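Local coordinates for ABC transporter substrate-binding protein (Rhizobium radiobacter, PDB 6TFS) that probably binds peptide-like or other small solutes, as relatives in its solute-binding family do, and delivers them to an ABC transporter, at residues R131-L136 and A427-T432; N237-V242 and A465-L470. All coordinates share one frame; numbering follows the deposited sequence.

Contact 1 (R131-L136 and A427-T432); sequences RVPSLL and AARTET. With SO4 (sulfate ion), chain F.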
loop_
_atom_site.group_PDB
_atom_site.type_symbol
_atom_site.label_atom_id
_atom_site.label_comp_id
_atom_site.label_asym_id
_atom_site.label_seq_id
_atom_site.Cartn_x
_atom_site.Cartn_y
_atom_site.Cartn_z
ATOM N N ARG A 131 2.929 -1.095 24.468
ATOM C CA ARG A 131 3.992 -1.327 23.491
ATOM C C ARG A 131 3.465 -1.596 22.091
ATOM O O ARG A 131 2.406 -2.210 21.923
ATOM C CB ARG A 131 4.861 -2.521 23.914
ATOM C CG ARG A 131 5.807 -2.234 25.075
ATOM C CD ARG A 131 6.542 -3.490 25.516
ATOM N NE ARG A 131 5.623 -4.581 25.852
ATOM C CZ ARG A 131 5.261 -4.922 27.086
ATOM N NH1 ARG A 131 5.768 -4.284 28.137
ATOM N NH2 ARG A 131 4.402 -5.916 27.281
ATOM N N VAL A 132 4.233 -1.161 21.093
ATOM C CA VAL A 132 3.966 -1.421 19.679
ATOM C C VAL A 132 5.156 -2.208 19.094
ATOM O O VAL A 132 6.284 -1.993 19.541
ATOM C CB VAL A 132 3.639 -0.158 18.828
ATOM C CG1 VAL A 132 2.252 0.384 19.145
ATOM C CG2 VAL A 132 4.711 0.925 18.950
ATOM N N PRO A 133 4.943 -3.097 18.090
ATOM C CA PRO A 133 6.088 -3.819 17.485
ATOM C C PRO A 133 7.242 -2.893 17.084
ATOM O O PRO A 133 8.388 -3.224 17.343
ATOM C CB PRO A 133 5.475 -4.482 16.250
ATOM C CG PRO A 133 4.048 -4.672 16.623
ATOM C CD PRO A 133 3.669 -3.482 17.448
ATOM N N SER A 134 6.928 -1.723 16.494
ATOM C CA SER A 134 7.919 -0.730 16.076
ATOM C C SER A 134 7.284 0.654 15.995
ATOM O O SER A 134 6.498 0.930 15.081
ATOM C CB SER A 134 8.538 -1.107 14.726
ATOM O OG SER A 134 9.400 -0.084 14.251
ATOM N N LEU A 135 7.636 1.533 16.940
ATOM C CA LEU A 135 7.125 2.896 16.904
ATOM C C LEU A 135 7.710 3.665 15.706
ATOM O O LEU A 135 6.985 4.438 15.071
ATOM C CB LEU A 135 7.352 3.656 18.227
ATOM C CG LEU A 135 6.900 5.108 18.116
ATOM C CD1 LEU A 135 5.540 5.358 18.698
ATOM C CD2 LEU A 135 7.974 6.050 18.436
ATOM N N LEU A 136 9.008 3.434 15.393
ATOM C CA LEU A 136 9.680 4.077 14.260
ATOM C C LEU A 136 8.970 3.803 12.932
ATOM O O LEU A 136 8.884 4.707 12.107
ATOM C CB LEU A 136 11.181 3.748 14.195
ATOM C CG LEU A 136 12.055 4.323 15.338
ATOM C CD1 LEU A 136 13.485 3.798 15.252
ATOM C CD2 LEU A 136 12.024 5.865 15.369
ATOM N N ALA A 427 -2.412 -10.052 21.424
ATOM C CA ALA A 427 -1.328 -10.625 22.245
ATOM C C ALA A 427 0.043 -10.418 21.606
ATOM O O ALA A 427 0.968 -10.000 22.303
ATOM C CB ALA A 427 -1.567 -12.109 22.509
ATOM N N ALA A 428 0.160 -10.652 20.279
ATOM C CA ALA A 428 1.417 -10.505 19.540
ATOM C C ALA A 428 1.999 -9.086 19.562
ATOM O O ALA A 428 3.223 -8.931 19.625
ATOM C CB ALA A 428 1.247 -10.986 18.111
ATOM N N ARG A 429 1.119 -8.067 19.520
ATOM C CA ARG A 429 1.449 -6.635 19.533
ATOM C C ARG A 429 2.377 -6.214 20.663
ATOM O O ARG A 429 3.314 -5.440 20.440
ATOM C CB ARG A 429 0.159 -5.817 19.676
ATOM C CG ARG A 429 -0.269 -5.165 18.422
ATOM C CD ARG A 429 -1.584 -4.464 18.624
ATOM N NE ARG A 429 -2.493 -4.768 17.525
ATOM C CZ ARG A 429 -3.807 -4.607 17.584
ATOM N NH1 ARG A 429 -4.376 -4.118 18.682
ATOM N NH2 ARG A 429 -4.566 -4.944 16.553
ATOM N N THR A 430 2.081 -6.690 21.880
ATOM C CA THR A 430 2.829 -6.306 23.071
ATOM C C THR A 430 3.916 -7.337 23.471
ATOM O O THR A 430 4.681 -7.047 24.389
ATOM C CB THR A 430 1.871 -5.962 24.226
ATOM O OG1 THR A 430 1.103 -7.116 24.545
ATOM C CG2 THR A 430 0.945 -4.779 23.894
ATOM N N GLU A 431 4.046 -8.480 22.760
ATOM C CA GLU A 431 5.092 -9.484 23.045
ATOM C C GLU A 431 6.451 -9.043 22.432
ATOM O O GLU A 431 6.546 -8.883 21.214
ATOM C CB GLU A 431 4.652 -10.875 22.531
ATOM C CG GLU A 431 5.645 -12.006 22.782
ATOM C CD GLU A 431 5.998 -12.238 24.239
ATOM O OE1 GLU A 431 5.142 -12.781 24.977
ATOM O OE2 GLU A 431 7.123 -11.861 24.646
ATOM N N THR A 432 7.493 -8.844 23.267
ATOM C CA THR A 432 8.812 -8.390 22.785
ATOM C C THR A 432 9.768 -9.539 22.376
ATOM O O THR A 432 10.693 -9.286 21.591
ATOM C CB THR A 432 9.498 -7.430 23.772
ATOM O OG1 THR A 432 9.721 -8.102 25.012
ATOM C CG2 THR A 432 8.723 -6.128 23.972
HETATM S S SO4 F . 12.035 -5.578 26.499
HETATM O O1 SO4 F . 11.826 -4.433 25.586
HETATM O O2 SO4 F . 12.867 -6.596 25.846
HETATM O O3 SO4 F . 12.691 -5.106 27.722
HETATM O O4 SO4 F . 10.743 -6.171 26.880
#
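Arg131 grips the carbonyl of Thr430 with two nitrogens of its guanidinium. Its CB points toward the other segment, and CG lies anti to the carbonyl carbon (chi1 -74°), which carries the chain across Thr430 and Thr432 at about a right angle. CD rests on the methyl CG2 of Thr432, 3.8 Å away, and the chain then bends at chi3 to bring NE and NH2 onto Thr430 O. NE donates to Thr430 O over 3.0 Å, in the carbonyl plane and on a lone pair, while NH2 reaches the same oxygen at 3.1 Å from a position tilted off that plane. Both bonds are bent, as a side-on grip by two nitrogens on a single atom must be. Arginine suits this place because its long chain spans the gap and its NE and NH2 can both donate to one backbone oxygen. Nearby, the methyl CG2 of Thr430 packs 3.6 Å from Arg131 O. Pro133, whose ring has no polar group to satisfy, sets CD 3.6 Å from Arg429 O. OG1 of Thr432 donates to O4 of a sulfate, probably from the crystallisation liquor, at 2.9 Å. The contact lies at the surface, where the link between strand 123-128 and helix 135-138 meets the C-terminal part of helix 422-430. Arg429 sends its head away to Asp393 and Thr397 at helix 392-400, Ala428 packs on helix 434-451, and Leu135 lies against strands 68-73 and 123-128.

Contact 2 (N237-V242 and A465-L470); sequences NPENVV and ARKNKL. With SO4 (sulfate ion), chain D.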
loop_
_atom_site.group_PDB
_atom_site.type_symbol
_atom_site.label_atom_id
_atom_site.label_comp_id
_atom_site.label_asym_id
_atom_site.label_seq_id
_atom_site.Cartn_x
_atom_site.Cartn_y
_atom_site.Cartn_z
ATOM N N ASN A 237 14.692 -3.843 -25.963
ATOM C CA ASN A 237 15.157 -2.564 -26.501
ATOM C C ASN A 237 16.287 -2.031 -25.601
ATOM O O ASN A 237 16.039 -1.787 -24.415
ATOM C CB ASN A 237 13.997 -1.558 -26.621
ATOM C CG ASN A 237 14.313 -0.349 -27.462
ATOM O OD1 ASN A 237 15.397 0.238 -27.383
ATOM N ND2 ASN A 237 13.365 0.053 -28.291
ATOM N N PRO A 238 17.531 -1.860 -26.134
ATOM C CA PRO A 238 18.645 -1.403 -25.282
ATOM C C PRO A 238 18.485 -0.008 -24.663
ATOM O O PRO A 238 19.191 0.273 -23.709
ATOM C CB PRO A 238 19.866 -1.489 -26.213
ATOM C CG PRO A 238 19.289 -1.353 -27.590
ATOM C CD PRO A 238 17.995 -2.108 -27.517
ATOM N N GLU A 239 17.547 0.840 -25.150
ATOM C CA GLU A 239 17.334 2.169 -24.555
ATOM C C GLU A 239 16.560 2.117 -23.224
ATOM O O GLU A 239 16.429 3.145 -22.559
ATOM C CB GLU A 239 16.688 3.152 -25.553
ATOM C CG GLU A 239 15.183 3.036 -25.725
ATOM C CD GLU A 239 14.588 3.976 -26.760
ATOM O OE1 GLU A 239 14.981 3.887 -27.947
ATOM O OE2 GLU A 239 13.705 4.783 -26.388
ATOM N N ASN A 240 16.065 0.928 -22.834
ATOM C CA ASN A 240 15.284 0.754 -21.618
ATOM C C ASN A 240 15.975 -0.022 -20.525
ATOM O O ASN A 240 16.810 -0.886 -20.787
ATOM C CB ASN A 240 13.942 0.060 -21.932
ATOM C CG ASN A 240 13.164 0.669 -23.064
ATOM O OD1 ASN A 240 13.191 1.878 -23.294
ATOM N ND2 ASN A 240 12.441 -0.158 -23.783
ATOM N N VAL A 241 15.549 0.251 -19.290
ATOM C CA VAL A 241 15.942 -0.438 -18.071
ATOM C C VAL A 241 14.622 -0.773 -17.363
ATOM O O VAL A 241 13.781 0.103 -17.165
ATOM C CB VAL A 241 16.911 0.373 -17.150
ATOM C CG1 VAL A 241 17.141 -0.346 -15.813
ATOM C CG2 VAL A 241 18.243 0.641 -17.844
ATOM N N VAL A 242 14.433 -2.048 -17.026
ATOM C CA VAL A 242 13.252 -2.504 -16.305
ATOM C C VAL A 242 13.620 -2.688 -14.831
ATOM O O VAL A 242 14.667 -3.253 -14.508
ATOM C CB VAL A 242 12.620 -3.776 -16.928
ATOM C CG1 VAL A 242 11.470 -4.306 -16.086
ATOM C CG2 VAL A 242 12.144 -3.501 -18.340
ATOM N N ALA A 465 9.500 0.723 -16.036
ATOM C CA ALA A 465 10.543 0.842 -17.050
ATOM C C ALA A 465 11.004 2.288 -17.064
ATOM O O ALA A 465 10.185 3.194 -16.871
ATOM C CB ALA A 465 10.018 0.434 -18.420
ATOM N N ARG A 466 12.309 2.507 -17.242
ATOM C CA ARG A 466 12.864 3.853 -17.377
ATOM C C ARG A 466 13.741 3.887 -18.615
ATOM O O ARG A 466 14.230 2.843 -19.064
ATOM C CB ARG A 466 13.637 4.320 -16.119
ATOM C CG ARG A 466 14.891 3.493 -15.766
ATOM C CD ARG A 466 15.777 4.195 -14.737
ATOM N NE ARG A 466 16.940 3.380 -14.348
ATOM C CZ ARG A 466 18.074 3.300 -15.039
ATOM N NH1 ARG A 466 18.223 3.981 -16.168
ATOM N NH2 ARG A 466 19.058 2.519 -14.624
ATOM N N LYS A 467 13.941 5.083 -19.173
ATOM C CA LYS A 467 14.887 5.244 -20.277
ATOM C C LYS A 467 16.293 5.209 -19.654
ATOM O O LYS A 467 16.440 5.574 -18.477
ATOM C CB LYS A 467 14.665 6.585 -21.011
ATOM C CG LYS A 467 13.339 6.678 -21.762
ATOM C CD LYS A 467 13.191 5.599 -22.849
ATOM C CE LYS A 467 11.831 5.646 -23.511
ATOM N NZ LYS A 467 11.624 4.480 -24.415
ATOM N N ASN A 468 17.299 4.742 -20.417
ATOM C CA ASN A 468 18.718 4.684 -20.009
ATOM C C ASN A 468 19.230 6.028 -19.444
ATOM O O ASN A 468 19.965 6.032 -18.456
ATOM C CB ASN A 468 19.602 4.328 -21.211
ATOM C CG ASN A 468 19.877 2.869 -21.435
ATOM O OD1 ASN A 468 19.690 2.010 -20.560
ATOM N ND2 ASN A 468 20.362 2.568 -22.632
ATOM N N LYS A 469 18.850 7.149 -20.090
ATOM C CA LYS A 469 19.243 8.524 -19.750
ATOM C C LYS A 469 18.855 8.921 -18.308
ATOM O O LYS A 469 19.519 9.771 -17.722
ATOM C CB LYS A 469 18.628 9.514 -20.765
ATOM C CG LYS A 469 19.298 10.892 -20.782
ATOM C CD LYS A 469 18.464 11.939 -21.530
ATOM C CE LYS A 469 18.991 13.347 -21.348
ATOM N NZ LYS A 469 20.258 13.582 -22.097
ATOM N N LEU A 470 17.796 8.317 -17.746
ATOM C CA LEU A 470 17.370 8.647 -16.390
ATOM C C LEU A 470 18.097 7.863 -15.302
ATOM O O LEU A 470 18.149 6.637 -15.334
ATOM C CB LEU A 470 15.843 8.531 -16.215
ATOM C CG LEU A 470 15.317 8.925 -14.822
ATOM C CD1 LEU A 470 15.269 10.446 -14.641
ATOM C CD2 LEU A 470 13.999 8.287 -14.544
HETATM S S SO4 D . 18.122 0.908 -11.671
HETATM O O1 SO4 D . 19.267 1.746 -12.023
HETATM O O2 SO4 D . 18.385 -0.453 -12.131
HETATM O O3 SO4 D . 17.948 0.964 -10.207
HETATM O O4 SO4 D . 16.942 1.419 -12.351
#
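Ala465 faces Val242 in a non-hydrogen-bonded antiparallel pair, its CB 4.5 Å from Val242 CG2; a small residue suits this place because the side chains of Trp230 and Phe214 also pack against it. Arg466 and Val241 form the next, hydrogen-bonded pair: Arg466 N donates to Val241 O at 2.8 Å, and Val241 N returns a bond to Arg466 O at 2.9 Å. The arginine chain runs extended from CG to NE beside the valine, so that Val241 CB lies over the centre of one guanidinium face, 3.8 Å above it. At the edge of that flat group NE and NH2 bind O4 and O1 of a sulfate, the latter at 2.7 Å; Leu476 N also bonds to this ion, which probably comes from the crystallisation liquor. Lys467 bends at chi2 (-60°) and runs beside Glu239 and Asn240. Its NZ makes a salt bridge with Glu239 OE2 at 2.9 Å, coming from the anti side, tilted 27° out of the carboxylate plane, and also donates to Asn240 OD1 and to Phe214 O, whose ring it meets in a cation-pi contact. A methionine in its place would probably leave the Glu239 carboxylate without its counter-charge and Asn240 OD1 without this donor. Asn468 closes the pairing: its N binds Glu239 O at 2.8 Å, and ND2 makes a weak bond to Pro238 O, a short reach well matched to asparagine, while OD1 lies 3.4 Å from Val241 CG2. The pairing joins the start of strand 240-255 to the end of strand 454-467, which also borders strand 221-223, with helix 228-236 packed on Val242 and helices 228-236 and 207-216 on Ala465.

How the contacts relate
Contact 1 (131-136 with 427-432) and contact 2 (237-242 with 465-470) lie on opposite sides of the chain's centre, with their own centres about 42 Å apart and their nearest atoms about 27 Å apart. Along the chain the segments alternate, 131-136, 237-242, 427-432 and 465-470, so each contact brings an earlier segment against one from the C-terminal part. They share no helix or strand: contact 1 joins a loop leaving the four-stranded antiparallel sheet to the C-terminal part of helix 422-430, whereas contact 2 pairs two strands of the large mixed sheet. Helix 434-451 follows contact 1's second segment and leads into contact 2's strand 454-467. The late part of the chain thus ties together distant regions of this solute-binding fold.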